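Local coordinates for peroxisomal acyl-CoA oxidase 1A (PDB 2FON), which probably catalyses the FAD-dependent oxidation of acyl-CoA thioesters in peroxisomal beta-oxidation of fatty acids, at residues D50-L53 with T54-S58. Residues are numbered along the deposited sequence; the frame is centred on the assembly and turned at random.
Sequences DFEL and TDRIS
An i to i+4 salt bridge between E52 and R56 spans one turn of helix 48-62, in the N-terminal part of the acyl-CoA oxidase. The arginine meets the carboxylate side-on: R56 NH2 reaches the syn lone pair of E52 OE1 at 2.9 Å, and R56 NE donates a second hydrogen bond to E52 OE1 at 3.2 Å, which thus accepts from two donors. A weak bond joins R56 NE to E52 OE2 at 3.5 Å. E52 CD lies at the edge of the R56 guanidinium, in its plane, and the carboxylate and guanidinium planes are 30° apart, nearly coplanar. E52 sends CG anti to the backbone N (chi1 -158°) and then bends at chi2, bringing the carboxylate to the NE/NH2 edge of the arginine, whose chain turns at chi3 (57°). R56 NH1 forms a second salt bridge with E104 of helix 102-112, so one guanidinium links two acids.

The backbone of the same turn is held by T54 N to D50 O and D55 N to F51 O, both 2.7 Å. D55 CB lies over one face of the F51 ring, 4.3 Å from F51 CZ, while D55 OD1 accepts a hydrogen bond from N627 ND2. L53 and T54 pack on M107 of helix 102-112, and F51 on K41 and A45 of helix 37-45. Such an i to i+4 Glu-Arg pair is a common staple on the exposed side of an alpha-helix.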
ATOM      1  N   ASP B  50       2.133  31.545  11.358  1.00 66.87           N
ATOM      2  CA  ASP B  50       2.173  30.432  10.408  1.00 67.59           C
ATOM      3  C   ASP B  50       0.882  30.339   9.613  1.00 67.13           C
ATOM      4  O   ASP B  50       0.872  30.182   8.373  1.00 66.50           O
ATOM      5  CB  ASP B  50       2.403  29.099  11.130  1.00 68.19           C
ATOM      6  CG  ASP B  50       3.832  28.950  11.695  1.00 71.73           C
ATOM      7  OD1 ASP B  50       3.939  28.610  12.904  1.00 73.49           O
ATOM      8  OD2 ASP B  50       4.842  29.125  10.942  1.00 73.72           O
ATOM      9  N   PHE B  51      -0.212  30.429  10.355  1.00 66.75           N
ATOM     10  CA  PHE B  51      -1.521  30.314   9.760  1.00 66.44           C
ATOM     11  C   PHE B  51      -1.815  31.431   8.759  1.00 67.18           C
ATOM     12  O   PHE B  51      -2.295  31.144   7.659  1.00 68.05           O
ATOM     13  CB  PHE B  51      -2.597  30.322  10.829  1.00 66.09           C
ATOM     14  CG  PHE B  51      -3.963  30.297  10.267  1.00 62.95           C
ATOM     15  CD1 PHE B  51      -4.433  29.147   9.674  1.00 55.93           C
ATOM     16  CD2 PHE B  51      -4.760  31.463  10.293  1.00 59.88           C
ATOM     17  CE1 PHE B  51      -5.688  29.131   9.133  1.00 59.61           C
ATOM     18  CE2 PHE B  51      -6.023  31.487   9.745  1.00 57.64           C
ATOM     19  CZ  PHE B  51      -6.506  30.329   9.166  1.00 62.86           C
ATOM     20  N   GLU B  52      -1.549  32.679   9.154  1.00 66.49           N
ATOM     21  CA  GLU B  52      -1.658  33.812   8.270  1.00 66.90           C
ATOM     22  C   GLU B  52      -0.930  33.568   6.939  1.00 66.46           C
ATOM     23  O   GLU B  52      -1.426  33.929   5.871  1.00 66.06           O
ATOM     24  CB  GLU B  52      -1.073  35.052   8.961  1.00 67.48           C
ATOM     25  CG  GLU B  52      -1.563  36.411   8.428  1.00 69.26           C
ATOM     26  CD  GLU B  52      -0.982  36.835   7.056  1.00 74.93           C
ATOM     27  OE1 GLU B  52       0.131  36.390   6.633  1.00 76.04           O
ATOM     28  OE2 GLU B  52      -1.652  37.664   6.391  1.00 77.20           O
ATOM     29  N   LEU B  53       0.248  32.957   7.025  1.00 66.35           N
ATOM     30  CA  LEU B  53       1.123  32.755   5.879  1.00 66.75           C
ATOM     31  C   LEU B  53       0.655  31.560   5.069  1.00 67.18           C
ATOM     32  O   LEU B  53       0.576  31.620   3.838  1.00 67.22           O
ATOM     33  CB  LEU B  53       2.550  32.533   6.370  1.00 66.67           C
ATOM     34  CG  LEU B  53       3.709  32.480   5.376  1.00 68.21           C
ATOM     35  CD1 LEU B  53       4.932  33.147   5.999  1.00 69.25           C
ATOM     36  CD2 LEU B  53       4.058  31.010   4.929  1.00 70.78           C
ATOM     37  N   THR B  54       0.335  30.465   5.747  1.00 67.10           N
ATOM     38  CA  THR B  54      -0.246  29.369   5.024  1.00 67.28           C
ATOM     39  C   THR B  54      -1.513  29.856   4.319  1.00 67.37           C
ATOM     40  O   THR B  54      -1.672  29.648   3.105  1.00 67.26           O
ATOM     41  CB  THR B  54      -0.558  28.176   5.929  1.00 67.81           C
ATOM     42  OG1 THR B  54       0.634  27.788   6.614  1.00 68.42           O
ATOM     43  CG2 THR B  54      -1.050  26.997   5.110  1.00 66.80           C
ATOM     44  N   ASP B  55      -2.392  30.539   5.043  1.00 66.12           N
ATOM     45  CA  ASP B  55      -3.682  30.858   4.453  1.00 66.37           C
ATOM     46  C   ASP B  55      -3.617  31.739   3.205  1.00 66.64           C
ATOM     47  O   ASP B  55      -4.386  31.555   2.257  1.00 66.50           O
ATOM     48  CB  ASP B  55      -4.602  31.512   5.477  1.00 66.45           C
ATOM     49  CG  ASP B  55      -6.024  31.600   4.994  1.00 66.56           C
ATOM     50  OD1 ASP B  55      -6.578  30.539   4.617  1.00 67.78           O
ATOM     51  OD2 ASP B  55      -6.588  32.724   4.998  1.00 66.63           O
ATOM     52  N   ARG B  56      -2.704  32.700   3.211  1.00 66.71           N
ATOM     53  CA  ARG B  56      -2.656  33.677   2.140  1.00 67.26           C
ATOM     54  C   ARG B  56      -1.905  33.100   0.919  1.00 67.06           C
ATOM     55  O   ARG B  56      -2.169  33.501  -0.213  1.00 67.54           O
ATOM     56  CB  ARG B  56      -2.046  34.991   2.668  1.00 66.69           C
ATOM     57  CG  ARG B  56      -1.334  35.895   1.648  1.00 67.05           C
ATOM     58  CD  ARG B  56      -0.822  37.210   2.323  1.00 69.32           C
ATOM     59  NE  ARG B  56       0.087  36.966   3.459  1.00 71.99           N
ATOM     60  CZ  ARG B  56       1.386  36.662   3.345  1.00 70.74           C
ATOM     61  NH1 ARG B  56       1.986  36.586   2.150  1.00 64.59           N
ATOM     62  NH2 ARG B  56       2.088  36.439   4.447  1.00 71.91           N
ATOM     63  N   ILE B  57      -0.975  32.177   1.140  1.00 65.76           N
ATOM     64  CA  ILE B  57      -0.202  31.673   0.027  1.00 65.42           C
ATOM     65  C   ILE B  57      -0.976  30.530  -0.650  1.00 65.53           C
ATOM     66  O   ILE B  57      -1.048  30.440  -1.856  1.00 64.86           O
ATOM     67  CB  ILE B  57       1.166  31.195   0.473  1.00 65.16           C
ATOM     68  CG1 ILE B  57       1.938  32.338   1.113  1.00 63.31           C
ATOM     69  CG2 ILE B  57       1.908  30.564  -0.703  1.00 65.29           C
ATOM     70  CD1 ILE B  57       2.399  33.391   0.169  1.00 62.49           C
ATOM     71  N   SER B  58      -1.526  29.659   0.182  1.00 66.06           N
ATOM     72  CA  SER B  58      -2.610  28.758  -0.149  1.00 65.67           C
ATOM     73  C   SER B  58      -3.556  29.296  -1.185  1.00 65.48           C
ATOM     74  O   SER B  58      -3.671  28.730  -2.257  1.00 65.52           O
ATOM     75  CB  SER B  58      -3.451  28.539   1.097  1.00 65.10           C
ATOM     76  OG  SER B  58      -3.068  27.343   1.653  1.00 67.63           O
TER